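Local coordinates for protein putative alpha/beta hydrolase (PDB 4RPC) that is probably a hydrolase of the alpha/beta hydrolase family, with an apparent catalytic triad, although its substrate and biological role are not established, at residues R204-I209 with P230-E235; Q90-V95 with I111-L116; G211-G216 with R239-V244; A199-R204 with E225-P230. All coordinates share one frame; numbering follows the deposited sequence.

Contact 1 (R204-I209 with P230-E235); sequences RVSVLI and PLDIYE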
loop_
_atom_site.group_PDB
_atom_site.type_symbol
_atom_site.label_atom_id
_atom_site.label_comp_id
_atom_site.label_asym_id
_atom_site.label_seq_id
_atom_site.Cartn_x
_atom_site.Cartn_y
_atom_site.Cartn_z
ATOM N N ARG A 204 -12.013 5.665 10.192
ATOM C CA ARG A 204 -12.577 4.337 10.123
ATOM C C ARG A 204 -11.616 3.492 9.303
ATOM O O ARG A 204 -11.199 3.897 8.237
ATOM C CB ARG A 204 -13.885 4.347 9.387
ATOM C CG ARG A 204 -14.458 2.947 9.255
ATOM C CD ARG A 204 -15.938 3.029 8.881
ATOM N NE ARG A 204 -16.064 3.725 7.600
ATOM C CZ ARG A 204 -17.216 4.039 7.006
ATOM N NH1 ARG A 204 -18.393 3.713 7.556
ATOM N NH2 ARG A 204 -17.169 4.686 5.848
ATOM N N VAL A 205 -11.293 2.311 9.779
ATOM C CA VAL A 205 -10.370 1.424 9.123
ATOM C C VAL A 205 -11.126 0.260 8.454
ATOM O O VAL A 205 -11.852 -0.534 9.114
ATOM C CB VAL A 205 -9.385 0.853 10.155
ATOM C CG1 VAL A 205 -8.512 -0.222 9.520
ATOM C CG2 VAL A 205 -8.492 1.954 10.717
ATOM N N SER A 206 -10.910 0.117 7.158
ATOM C CA SER A 206 -11.362 -1.047 6.452
ATOM C C SER A 206 -10.116 -1.817 5.968
ATOM O O SER A 206 -9.200 -1.235 5.341
ATOM C CB SER A 206 -12.223 -0.597 5.290
ATOM O OG SER A 206 -13.151 0.412 5.737
ATOM N N VAL A 207 -10.098 -3.119 6.236
ATOM C CA VAL A 207 -9.043 -4.027 5.807
ATOM C C VAL A 207 -9.500 -4.974 4.677
ATOM O O VAL A 207 -10.487 -5.746 4.833
ATOM C CB VAL A 207 -8.636 -4.893 6.998
ATOM C CG1 VAL A 207 -7.264 -5.548 6.768
ATOM C CG2 VAL A 207 -8.599 -4.060 8.258
ATOM N N LEU A 208 -8.793 -4.936 3.553
ATOM C CA LEU A 208 -9.005 -5.896 2.484
ATOM C C LEU A 208 -8.024 -7.068 2.682
ATOM O O LEU A 208 -6.813 -6.886 2.865
ATOM C CB LEU A 208 -8.859 -5.274 1.109
ATOM C CG LEU A 208 -9.247 -3.819 0.927
ATOM C CD1 LEU A 208 -9.746 -3.564 -0.483
ATOM C CD2 LEU A 208 -10.209 -3.225 1.921
ATOM N N ILE A 209 -8.586 -8.269 2.669
ATOM C CA ILE A 209 -7.856 -9.502 2.898
ATOM C C ILE A 209 -8.180 -10.489 1.758
ATOM O O ILE A 209 -9.339 -10.727 1.465
ATOM C CB ILE A 209 -8.288 -10.138 4.250
ATOM C CG1 ILE A 209 -7.993 -9.194 5.436
ATOM C CG2 ILE A 209 -7.596 -11.490 4.435
ATOM C CD1 ILE A 209 -8.564 -9.633 6.764
ATOM N N PRO A 230 -14.983 0.711 15.309
ATOM C CA PRO A 230 -14.823 -0.696 14.919
ATOM C C PRO A 230 -14.300 -0.844 13.479
ATOM O O PRO A 230 -14.539 0.036 12.646
ATOM C CB PRO A 230 -16.250 -1.277 15.063
ATOM C CG PRO A 230 -16.948 -0.394 16.066
ATOM C CD PRO A 230 -16.357 0.991 15.823
ATOM N N LEU A 231 -13.614 -1.953 13.227
ATOM C CA LEU A 231 -13.074 -2.284 11.939
ATOM C C LEU A 231 -14.118 -2.851 11.026
ATOM O O LEU A 231 -14.932 -3.658 11.476
ATOM C CB LEU A 231 -12.039 -3.406 12.047
ATOM C CG LEU A 231 -10.780 -3.153 12.852
ATOM C CD1 LEU A 231 -9.787 -4.294 12.660
ATOM C CD2 LEU A 231 -10.189 -1.805 12.464
ATOM N N ASP A 232 -14.010 -2.530 9.741
ATOM C CA ASP A 232 -14.730 -3.242 8.696
ATOM C C ASP A 232 -13.755 -4.119 7.915
ATOM O O ASP A 232 -12.708 -3.646 7.423
ATOM C CB ASP A 232 -15.422 -2.241 7.751
ATOM C CG ASP A 232 -16.459 -1.352 8.489
ATOM O OD1 ASP A 232 -17.238 -1.862 9.317
ATOM O OD2 ASP A 232 -16.482 -0.122 8.266
ATOM N N ILE A 233 -14.084 -5.400 7.800
ATOM C CA ILE A 233 -13.246 -6.364 7.066
ATOM C C ILE A 233 -13.892 -6.795 5.768
ATOM O O ILE A 233 -15.028 -7.226 5.751
ATOM C CB ILE A 233 -12.996 -7.698 7.830
ATOM C CG1 ILE A 233 -12.125 -7.515 9.091
ATOM C CG2 ILE A 233 -12.322 -8.708 6.881
ATOM C CD1 ILE A 233 -12.793 -6.760 10.203
ATOM N N TYR A 234 -13.105 -6.765 4.701
ATOM C CA TYR A 234 -13.562 -7.171 3.377
ATOM C C TYR A 234 -12.706 -8.348 2.920
ATOM O O TYR A 234 -11.526 -8.188 2.708
ATOM C CB TYR A 234 -13.482 -5.985 2.426
ATOM C CG TYR A 234 -14.379 -4.858 2.867
ATOM C CD1 TYR A 234 -15.748 -4.876 2.549
ATOM C CD2 TYR A 234 -13.898 -3.789 3.648
ATOM C CE1 TYR A 234 -16.575 -3.843 2.932
ATOM C CE2 TYR A 234 -14.731 -2.777 4.038
ATOM C CZ TYR A 234 -16.066 -2.822 3.674
ATOM O OH TYR A 234 -16.901 -1.829 4.055
ATOM N N GLU A 235 -13.333 -9.525 2.791
ATOM C CA GLU A 235 -12.666 -10.780 2.476
ATOM C C GLU A 235 -12.845 -11.010 0.970
ATOM O O GLU A 235 -13.932 -10.843 0.472
ATOM C CB GLU A 235 -13.315 -11.923 3.266
ATOM C CG GLU A 235 -13.902 -11.523 4.630
ATOM C CD GLU A 235 -13.697 -12.544 5.768
ATOM O OE1 GLU A 235 -14.182 -13.713 5.683
ATOM O OE2 GLU A 235 -13.049 -12.145 6.769
HETATM O O HOH W 1 -12.379 1.667 12.295
HETATM O O HOH W 2 -15.981 0.193 5.564
#
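Ser206 and Asp232 stand side by side at the start of a parallel pairing between strand 204-210 and strand 232-236, the last strand of the sheet. The backbones run 17° apart and are laced by four N-H...O=C bonds: Asp232 N to Val205 O, Val207 N to Asp232 O, Tyr234 N to Val207 O and Ile209 N to Tyr234 O. Tyr234 can be followed outward. Its CB lies near Val207 O, and with CG anti to the carbonyl carbon (chi1 -62°) the ring turns back along the sheet. There Tyr234 CD2 is 4.1 Å from Leu208 CD2. Tyr234 CE2 is 3.6 Å from Ser206 CB, which sits at the ring edge. At the tip, Tyr234 OH lies 2.7 Å from a water, which also donates to Ser206 OG and Asp232 OD2. Asp232 OD2 also approaches Arg204 CD at 3.3 Å, but its salt bridge to Arg204 NE is long (3.9 Å), with Asp232 OD2 well out of the guanidinium plane, while Arg204 NH2 hydrogen-bonds Asn115 OD1. On the other face Ile209 CD1 touches Ile233 CG2. The chemistry is therefore divided: four regular backbone bonds carry the pairing, whereas one water joins three polar side chains and the Arg204-Asp232 attraction is probably electrostatic without a directed N-H.

Contact 2 (Q90-V95 with I111-L116); sequences QAIYGV and IKVMNL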
loop_
_atom_site.group_PDB
_atom_site.type_symbol
_atom_site.label_atom_id
_atom_site.label_comp_id
_atom_site.label_asym_id
_atom_site.label_seq_id
_atom_site.Cartn_x
_atom_site.Cartn_y
_atom_site.Cartn_z
ATOM N N GLN A 90 -10.704 11.900 2.069
ATOM C CA GLN A 90 -11.872 11.100 2.421
ATOM C C GLN A 90 -11.456 9.679 2.575
ATOM O O GLN A 90 -12.023 8.969 3.404
ATOM C CB GLN A 90 -12.987 11.186 1.382
ATOM C CG GLN A 90 -13.698 12.519 1.226
ATOM C CD GLN A 90 -14.191 13.073 2.507
ATOM O OE1 GLN A 90 -14.867 12.399 3.285
ATOM N NE2 GLN A 90 -13.815 14.308 2.773
ATOM N N ALA A 91 -10.454 9.250 1.777
ATOM C CA ALA A 91 -9.915 7.879 1.867
ATOM C C ALA A 91 -8.471 7.767 1.375
ATOM O O ALA A 91 -8.126 8.332 0.350
ATOM C CB ALA A 91 -10.775 6.937 1.041
ATOM N N ILE A 92 -7.682 6.973 2.071
ATOM C CA ILE A 92 -6.417 6.473 1.595
ATOM C C ILE A 92 -6.501 4.957 1.378
ATOM O O ILE A 92 -6.886 4.207 2.302
ATOM C CB ILE A 92 -5.294 6.738 2.601
ATOM C CG1 ILE A 92 -5.366 8.176 3.131
ATOM C CG2 ILE A 92 -3.942 6.544 1.933
ATOM C CD1 ILE A 92 -4.213 8.446 4.070
ATOM N N TYR A 93 -6.214 4.522 0.154
ATOM C CA TYR A 93 -6.030 3.137 -0.119
ATOM C C TYR A 93 -4.526 2.940 -0.180
ATOM O O TYR A 93 -3.816 3.710 -0.810
ATOM C CB TYR A 93 -6.724 2.719 -1.416
ATOM C CG TYR A 93 -6.318 1.346 -1.849
ATOM C CD1 TYR A 93 -6.989 0.226 -1.415
ATOM C CD2 TYR A 93 -5.184 1.167 -2.643
ATOM C CE1 TYR A 93 -6.588 -1.037 -1.798
ATOM C CE2 TYR A 93 -4.784 -0.090 -3.023
ATOM C CZ TYR A 93 -5.487 -1.193 -2.586
ATOM O OH TYR A 93 -5.054 -2.429 -3.016
ATOM N N GLY A 94 -4.019 1.961 0.534
ATOM C CA GLY A 94 -2.629 1.666 0.441
ATOM C C GLY A 94 -2.427 0.199 0.344
ATOM O O GLY A 94 -3.071 -0.584 1.064
ATOM N N VAL A 95 -1.560 -0.190 -0.582
ATOM C CA VAL A 95 -1.277 -1.591 -0.768
ATOM C C VAL A 95 0.120 -1.853 -0.282
ATOM O O VAL A 95 1.063 -1.154 -0.647
ATOM C CB VAL A 95 -1.483 -2.066 -2.236
ATOM C CG1 VAL A 95 -0.557 -1.339 -3.188
ATOM C CG2 VAL A 95 -1.252 -3.585 -2.337
ATOM N N ILE A 111 -2.681 16.134 8.535
ATOM C CA ILE A 111 -3.818 16.028 7.652
ATOM C C ILE A 111 -4.862 15.023 8.154
ATOM O O ILE A 111 -4.514 13.923 8.585
ATOM C CB ILE A 111 -3.284 15.616 6.288
ATOM C CG1 ILE A 111 -2.623 16.855 5.693
ATOM C CG2 ILE A 111 -4.389 15.040 5.415
ATOM C CD1 ILE A 111 -1.916 16.569 4.420
ATOM N N LYS A 112 -6.126 15.433 8.110
ATOM C CA LYS A 112 -7.223 14.629 8.617
ATOM C C LYS A 112 -7.638 13.550 7.629
ATOM O O LYS A 112 -7.835 13.815 6.434
ATOM C CB LYS A 112 -8.440 15.497 8.960
ATOM C CG LYS A 112 -9.782 14.739 9.012
ATOM C CD LYS A 112 -10.752 15.294 10.054
ATOM C CE LYS A 112 -11.024 16.784 9.910
ATOM N NZ LYS A 112 -11.557 17.340 11.195
ATOM N N VAL A 113 -7.799 12.344 8.153
ATOM C CA VAL A 113 -8.071 11.172 7.346
ATOM C C VAL A 113 -9.393 10.509 7.798
ATOM O O VAL A 113 -9.512 10.077 8.972
ATOM C CB VAL A 113 -6.935 10.163 7.498
ATOM C CG1 VAL A 113 -7.235 8.905 6.693
ATOM C CG2 VAL A 113 -5.599 10.770 7.036
HETATM N N MSE A 114 -10.351 10.389 6.898
HETATM C CA MSE A 114 -11.665 9.855 7.316
HETATM C C MSE A 114 -11.682 8.364 7.235
HETATM O O MSE A 114 -12.275 7.735 8.070
HETATM C CB MSE A 114 -12.907 10.329 6.565
HETATM C CG MSE A 114 -13.873 11.062 7.548
HETATM SE SE MSE A 114 -13.048 12.738 8.170
HETATM C CE MSE A 114 -12.622 13.078 6.296
ATOM N N ASN A 115 -11.059 7.775 6.223
ATOM C CA ASN A 115 -11.130 6.343 6.018
ATOM C C ASN A 115 -9.792 5.815 5.572
ATOM O O ASN A 115 -9.147 6.402 4.672
ATOM C CB ASN A 115 -12.129 5.997 4.901
ATOM C CG ASN A 115 -13.596 6.277 5.268
ATOM O OD1 ASN A 115 -14.293 5.396 5.796
ATOM N ND2 ASN A 115 -14.085 7.449 4.902
ATOM N N LEU A 116 -9.404 4.665 6.097
ATOM C CA LEU A 116 -8.190 3.991 5.664
ATOM C C LEU A 116 -8.658 2.714 5.062
ATOM O O LEU A 116 -9.486 2.035 5.675
ATOM C CB LEU A 116 -7.275 3.688 6.824
ATOM C CG LEU A 116 -6.539 4.828 7.449
ATOM C CD1 LEU A 116 -5.807 4.303 8.654
ATOM C CD2 LEU A 116 -5.574 5.433 6.484
#
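Asn115 turns its CG anti to its own carbonyl carbon (chi1 -69°), which carries the side-chain amide back to the Gln90 carbonyl, and Ile92, with CG1 likewise anti to its carbonyl carbon and an extended end, sends CD1 to Val113. From this placement Asn115 ND2 donates to Gln90 O at 3.0 Å, a fairly straight bond (162°) with the acceptor only 4° out of the amide plane. The other end of the amide is also engaged, since Asn115 OD1 accepts from Arg204 NH2 of the next strand; bonds at both ends should fix the rotation of this buried group. Two residues beyond Gln90, Ile92 N donates to Asn115 O at 3.0 Å, and the same oxygen receives a CA-H...O contact from Ala91 CA at 3.3 Å.

The apolar part gathers around Ile92. Ile92 CD1 is 4.0 Å from both Val113 CG1 and Val113 CG2, the two side chains crossing at about a right angle, and 4.1 Å from Leu116 CD2. Ala102 of helix 97-108 touches both Ile92 and Leu116, so the helix packs on the face that carries these two residues. At the opposite end of the pairing, the CB of selenomethionine Met114 rests 3.6 Å from Gln90 O.

Strand 88-95, helix 97-108 and strand 112-119 make a beta-alpha-beta crossover with parallel strands. In the alpha/beta hydrolase fold this is the central unit, and Gly94 probably opens the nucleophile elbow that leads from strand to helix.

Contact 3 (G211-G216 with R239-V244); sequences GNEIYG and RGHAEV
The backbones meet where Asn212 N donates to Arg239 O at 2.8 Å, approaching from above the carbonyl plane, while a type I turn from Glu213 to Gly216 carries segment 211-216 away. The side chain of Glu213, extended beyond CG, passes Gly240 and reaches the imidazole of His241. There His241 ND1 donates to Glu213 OE2 at 3.1 Å; the oxygen lies in the ring plane at its edge, yet the N-H arrives 35° out of the carboxylate plane, the two groups being turned 69° apart. Glu213 OE1 accepts from Gly210 N, so each carboxylate oxygen has a donor. An alanine at Glu213 would take away both oxygens, which would probably leave His241 ND1 and Gly210 N without these acceptors and the imidazole freer to turn. Glu243 OE1 binds Gly240 N at 2.7 Å through its anti lone pair, tying the glycine to the first turn of the following helix. His241 NE2 makes a weak hydrogen bond to Ser96 OG, consistent with a Ser-His-Glu triad. The carboxylate thus comes from the loop between strand 204-210 and helix 220-226, the imidazole from the loop between strand 232-236 and helix 243-247, and Ser96 from just before helix 97-108.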
loop_
_atom_site.group_PDB
_atom_site.type_symbol
_atom_site.label_atom_id
_atom_site.label_comp_id
_atom_site.label_asym_id
_atom_site.label_seq_id
_atom_site.Cartn_x
_atom_site.Cartn_y
_atom_site.Cartn_z
ATOM N N GLY A 211 -8.393 -14.212 0.665
ATOM C CA GLY A 211 -8.600 -15.484 1.345
ATOM C C GLY A 211 -7.484 -16.509 1.238
ATOM O O GLY A 211 -7.413 -17.413 2.023
ATOM N N ASN A 212 -6.642 -16.425 0.235
ATOM C CA ASN A 212 -5.502 -17.348 0.152
ATOM C C ASN A 212 -4.289 -16.915 0.939
ATOM O O ASN A 212 -3.357 -17.709 1.094
ATOM C CB ASN A 212 -5.094 -17.570 -1.304
ATOM C CG ASN A 212 -6.116 -18.362 -2.063
ATOM O OD1 ASN A 212 -7.035 -18.938 -1.460
ATOM N ND2 ASN A 212 -5.961 -18.416 -3.384
ATOM N N GLU A 213 -4.270 -15.653 1.391
ATOM C CA GLU A 213 -3.195 -15.181 2.285
ATOM C C GLU A 213 -3.302 -15.914 3.593
ATOM O O GLU A 213 -4.196 -15.672 4.401
ATOM C CB GLU A 213 -3.232 -13.677 2.539
ATOM C CG GLU A 213 -3.011 -12.831 1.289
ATOM C CD GLU A 213 -2.938 -11.330 1.587
ATOM O OE1 GLU A 213 -4.009 -10.649 1.647
ATOM O OE2 GLU A 213 -1.784 -10.824 1.756
ATOM N N ILE A 214 -2.354 -16.800 3.807
ATOM C CA ILE A 214 -2.325 -17.648 5.004
ATOM C C ILE A 214 -2.409 -16.857 6.312
ATOM O O ILE A 214 -3.073 -17.272 7.228
ATOM C CB ILE A 214 -1.108 -18.588 4.923
ATOM C CG1 ILE A 214 -1.303 -19.498 3.682
ATOM C CG2 ILE A 214 -0.903 -19.366 6.237
ATOM C CD1 ILE A 214 -0.328 -20.655 3.553
ATOM N N TYR A 215 -1.810 -15.685 6.379
ATOM C CA TYR A 215 -1.852 -14.903 7.611
ATOM C C TYR A 215 -2.516 -13.576 7.361
ATOM O O TYR A 215 -2.229 -12.597 8.050
ATOM C CB TYR A 215 -0.427 -14.716 8.174
ATOM C CG TYR A 215 0.290 -16.034 8.323
ATOM C CD1 TYR A 215 -0.164 -16.995 9.241
ATOM C CD2 TYR A 215 1.398 -16.349 7.518
ATOM C CE1 TYR A 215 0.477 -18.227 9.379
ATOM C CE2 TYR A 215 2.048 -17.569 7.645
ATOM C CZ TYR A 215 1.591 -18.509 8.577
ATOM O OH TYR A 215 2.221 -19.742 8.690
ATOM N N GLY A 216 -3.444 -13.541 6.398
ATOM C CA GLY A 216 -4.118 -12.302 6.024
ATOM C C GLY A 216 -4.688 -11.518 7.191
ATOM O O GLY A 216 -4.699 -10.293 7.152
ATOM N N ARG A 239 -8.124 -15.321 -3.294
ATOM C CA ARG A 239 -7.265 -14.225 -3.727
ATOM C C ARG A 239 -6.028 -14.143 -2.811
ATOM O O ARG A 239 -6.119 -14.331 -1.600
ATOM C CB ARG A 239 -8.033 -12.895 -3.791
ATOM C CG ARG A 239 -9.205 -12.841 -4.796
ATOM C CD ARG A 239 -8.687 -13.007 -6.220
ATOM N NE ARG A 239 -9.753 -12.955 -7.214
ATOM C CZ ARG A 239 -10.403 -14.014 -7.681
ATOM N NH1 ARG A 239 -10.101 -15.256 -7.291
ATOM N NH2 ARG A 239 -11.353 -13.835 -8.579
ATOM N N GLY A 240 -4.864 -13.930 -3.429
ATOM C CA GLY A 240 -3.636 -13.699 -2.676
ATOM C C GLY A 240 -3.229 -12.242 -2.548
ATOM O O GLY A 240 -3.975 -11.325 -2.863
ATOM N N HIS A 241 -2.013 -12.037 -2.081
ATOM C CA HIS A 241 -1.500 -10.699 -1.804
ATOM C C HIS A 241 -1.559 -9.842 -3.045
ATOM O O HIS A 241 -0.978 -10.173 -4.070
ATOM C CB HIS A 241 -0.045 -10.808 -1.344
ATOM C CG HIS A 241 0.560 -9.524 -0.867
ATOM N ND1 HIS A 241 0.377 -9.048 0.405
ATOM C CD2 HIS A 241 1.399 -8.654 -1.476
ATOM C CE1 HIS A 241 1.081 -7.943 0.573
ATOM N NE2 HIS A 241 1.706 -7.682 -0.558
ATOM N N ALA A 242 -2.316 -8.756 -2.957
ATOM C CA ALA A 242 -2.489 -7.814 -4.075
ATOM C C ALA A 242 -3.149 -8.389 -5.344
ATOM O O ALA A 242 -3.087 -7.745 -6.378
ATOM C CB ALA A 242 -1.125 -7.196 -4.419
ATOM N N GLU A 243 -3.770 -9.585 -5.279
ATOM C CA GLU A 243 -4.424 -10.204 -6.459
ATOM C C GLU A 243 -5.679 -9.398 -6.947
ATOM O O GLU A 243 -5.886 -9.201 -8.178
ATOM C CB GLU A 243 -4.821 -11.659 -6.158
ATOM C CG GLU A 243 -5.306 -12.401 -7.382
ATOM C CD GLU A 243 -5.325 -13.915 -7.244
ATOM O OE1 GLU A 243 -5.103 -14.464 -6.115
ATOM O OE2 GLU A 243 -5.612 -14.580 -8.304
ATOM N N VAL A 244 -6.466 -8.904 -6.005
ATOM C CA VAL A 244 -7.604 -8.070 -6.357
ATOM C C VAL A 244 -7.134 -6.806 -7.069
ATOM O O VAL A 244 -7.739 -6.358 -8.035
ATOM C CB VAL A 244 -8.429 -7.657 -5.119
ATOM C CG1 VAL A 244 -9.647 -6.852 -5.561
ATOM C CG2 VAL A 244 -8.956 -8.878 -4.359
HETATM O O HOH W 3 -4.261 -16.857 -5.519
HETATM O O HOH W 4 -3.392 -8.005 -0.497
#

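Contact 4 (A199-R204 with E225-P230); sequences ARVDAR and EISRHP
Val201 CG1 and Ile226 CG2 meet at 3.7 Å, and the backbones beside them exchange two bonds: Val201 N to Ile226 O, reached from above the carbonyl plane, and Arg228 N to Val201 O at 3.0 Å, almost straight (172°). Ser227 OG donates to Ala203 O at 3.0 Å and accepts from His229 N. The second bond makes an ST turn, which redirects the chain where helix 220-226 ends and the approach to strand 232-236 begins; segment 199-204 leads alongside into strand 204-210, so the contact joins connections at one end of a beta-alpha-beta unit. An alanine at Ser227 is likely to leave Ala203 O without this donor and His229 N without the acceptor that closes the ST turn. Farther out, Asp202 OD1 forms a salt bridge with Arg228 NH1 at 2.6 Å, in the guanidinium plane. Over a face of that guanidinium lies Arg200 CB, at 3.8 Å from Arg228 NH2. The Arg200 chain bends at chi2 and chi3 (-63° and -87°), bringing Arg200 NH1 to Glu225 O at the helix end, while Arg228 CA lies over a face of the Arg200 guanidinium. Helix 97-108 backs the apolar pair, with Ala106 and Ile107 packing on Val201.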
loop_
_atom_site.group_PDB
_atom_site.type_symbol
_atom_site.label_atom_id
_atom_site.label_comp_id
_atom_site.label_asym_id
_atom_site.label_seq_id
_atom_site.Cartn_x
_atom_site.Cartn_y
_atom_site.Cartn_z
ATOM N N ALA A 199 -0.493 4.219 19.153
ATOM C CA ALA A 199 -1.207 5.203 18.372
ATOM C C ALA A 199 -2.723 5.034 18.486
ATOM O O ALA A 199 -3.225 4.046 19.005
ATOM C CB ALA A 199 -0.776 5.108 16.944
ATOM N N ARG A 200 -3.443 6.066 18.076
ATOM C CA ARG A 200 -4.914 6.040 18.046
ATOM C C ARG A 200 -5.268 6.774 16.788
ATOM O O ARG A 200 -4.750 7.836 16.540
ATOM C CB ARG A 200 -5.544 6.739 19.251
ATOM C CG ARG A 200 -5.453 5.963 20.574
ATOM C CD ARG A 200 -6.183 4.617 20.581
ATOM N NE ARG A 200 -7.591 4.792 20.946
ATOM C CZ ARG A 200 -8.582 3.920 20.739
ATOM N NH1 ARG A 200 -8.377 2.757 20.143
ATOM N NH2 ARG A 200 -9.798 4.230 21.139
ATOM N N VAL A 201 -6.099 6.202 15.954
ATOM C CA VAL A 201 -6.564 6.985 14.834
ATOM C C VAL A 201 -8.082 7.223 14.843
ATOM O O VAL A 201 -8.863 6.386 15.289
ATOM C CB VAL A 201 -6.069 6.393 13.496
ATOM C CG1 VAL A 201 -4.581 6.063 13.588
ATOM C CG2 VAL A 201 -6.812 5.150 13.100
ATOM N N ASP A 202 -8.462 8.383 14.337
ATOM C CA ASP A 202 -9.851 8.755 14.175
ATOM C C ASP A 202 -10.485 8.081 12.965
ATOM O O ASP A 202 -11.662 7.812 12.978
ATOM C CB ASP A 202 -9.960 10.256 14.017
ATOM C CG ASP A 202 -9.778 10.986 15.320
ATOM O OD1 ASP A 202 -9.487 10.312 16.351
ATOM O OD2 ASP A 202 -9.949 12.235 15.305
ATOM N N ALA A 203 -9.688 7.772 11.959
ATOM C CA ALA A 203 -10.192 7.192 10.731
ATOM C C ALA A 203 -10.944 5.881 10.950
ATOM O O ALA A 203 -10.541 5.061 11.769
ATOM C CB ALA A 203 -9.051 6.960 9.766
ATOM N N ARG A 204 -12.013 5.665 10.192
ATOM C CA ARG A 204 -12.577 4.337 10.123
ATOM C C ARG A 204 -11.616 3.492 9.303
ATOM O O ARG A 204 -11.199 3.897 8.237
ATOM C CB ARG A 204 -13.885 4.347 9.387
ATOM C CG ARG A 204 -14.458 2.947 9.255
ATOM C CD ARG A 204 -15.938 3.029 8.881
ATOM N NE ARG A 204 -16.064 3.725 7.600
ATOM C CZ ARG A 204 -17.216 4.039 7.006
ATOM N NH1 ARG A 204 -18.393 3.713 7.556
ATOM N NH2 ARG A 204 -17.169 4.686 5.848
ATOM N N GLU A 225 -7.298 -2.092 18.047
ATOM C CA GLU A 225 -7.007 -1.298 19.230
ATOM C C GLU A 225 -6.514 0.106 18.880
ATOM O O GLU A 225 -6.595 1.016 19.687
ATOM C CB GLU A 225 -6.011 -2.000 20.138
ATOM C CG GLU A 225 -4.562 -1.984 19.674
ATOM C CD GLU A 225 -3.659 -2.861 20.538
ATOM O OE1 GLU A 225 -4.139 -3.307 21.596
ATOM O OE2 GLU A 225 -2.477 -3.106 20.170
ATOM N N ILE A 226 -6.044 0.300 17.666
ATOM C CA ILE A 226 -5.646 1.618 17.210
ATOM C C ILE A 226 -6.852 2.509 16.832
ATOM O O ILE A 226 -6.860 3.706 17.150
ATOM C CB ILE A 226 -4.624 1.469 16.053
ATOM C CG1 ILE A 226 -3.328 1.007 16.673
ATOM C CG2 ILE A 226 -4.361 2.775 15.292
ATOM C CD1 ILE A 226 -2.257 0.840 15.665
ATOM N N SER A 227 -7.840 1.953 16.136
ATOM C CA SER A 227 -8.949 2.779 15.677
ATOM C C SER A 227 -9.827 3.107 16.896
ATOM O O SER A 227 -10.008 2.284 17.728
ATOM C CB SER A 227 -9.777 2.121 14.563
ATOM O OG SER A 227 -10.690 3.090 13.986
ATOM N N ARG A 228 -10.295 4.345 16.995
ATOM C CA ARG A 228 -11.375 4.690 17.923
ATOM C C ARG A 228 -12.753 4.178 17.433
ATOM O O ARG A 228 -13.753 4.500 18.045
ATOM C CB ARG A 228 -11.495 6.214 18.090
ATOM C CG ARG A 228 -10.211 6.970 18.389
ATOM C CD ARG A 228 -10.498 8.298 19.097
ATOM N NE ARG A 228 -9.409 8.674 20.026
ATOM C CZ ARG A 228 -8.359 9.452 19.733
ATOM N NH1 ARG A 228 -8.197 9.988 18.529
ATOM N NH2 ARG A 228 -7.448 9.693 20.659
ATOM N N HIS A 229 -12.819 3.471 16.304
ATOM C CA HIS A 229 -14.065 2.932 15.768
ATOM C C HIS A 229 -13.884 1.484 15.366
ATOM O O HIS A 229 -12.751 1.052 15.097
ATOM C CB HIS A 229 -14.522 3.768 14.555
ATOM C CG HIS A 229 -14.566 5.244 14.826
ATOM N ND1 HIS A 229 -13.783 6.156 14.153
ATOM C CD2 HIS A 229 -15.275 5.958 15.725
ATOM C CE1 HIS A 229 -14.014 7.373 14.622
ATOM N NE2 HIS A 229 -14.919 7.281 15.569
ATOM N N PRO A 230 -14.983 0.711 15.309
ATOM C CA PRO A 230 -14.823 -0.696 14.919
ATOM C C PRO A 230 -14.300 -0.844 13.479
ATOM O O PRO A 230 -14.539 0.036 12.646
ATOM C CB PRO A 230 -16.250 -1.277 15.063
ATOM C CG PRO A 230 -16.948 -0.394 16.066
ATOM C CD PRO A 230 -16.357 0.991 15.823
#

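Contact 2 is the most buried of the four, pairing inner strands under a helix, whereas contact 1 adds the edge strand to the same sheet and mixes apolar packing with a water-linked polar group. Strand 204-210, one half of contact 1, is backbone-bonded to strand 112-119 of contact 2, so the two pairings continue one sheet. Contact 4 shares Arg204 and Pro230 with contact 1 and lies at the start of its strands; with half its touching residues exposed, it adds arginine and serine bonds to backbone carbonyls and a salt bridge around a small apolar pair. Contact 3 follows the other ends of those strands, about 24 Å from contact 4 between centres, and there a carboxylate-imidazole bond replaces strand pairing at the probable active site.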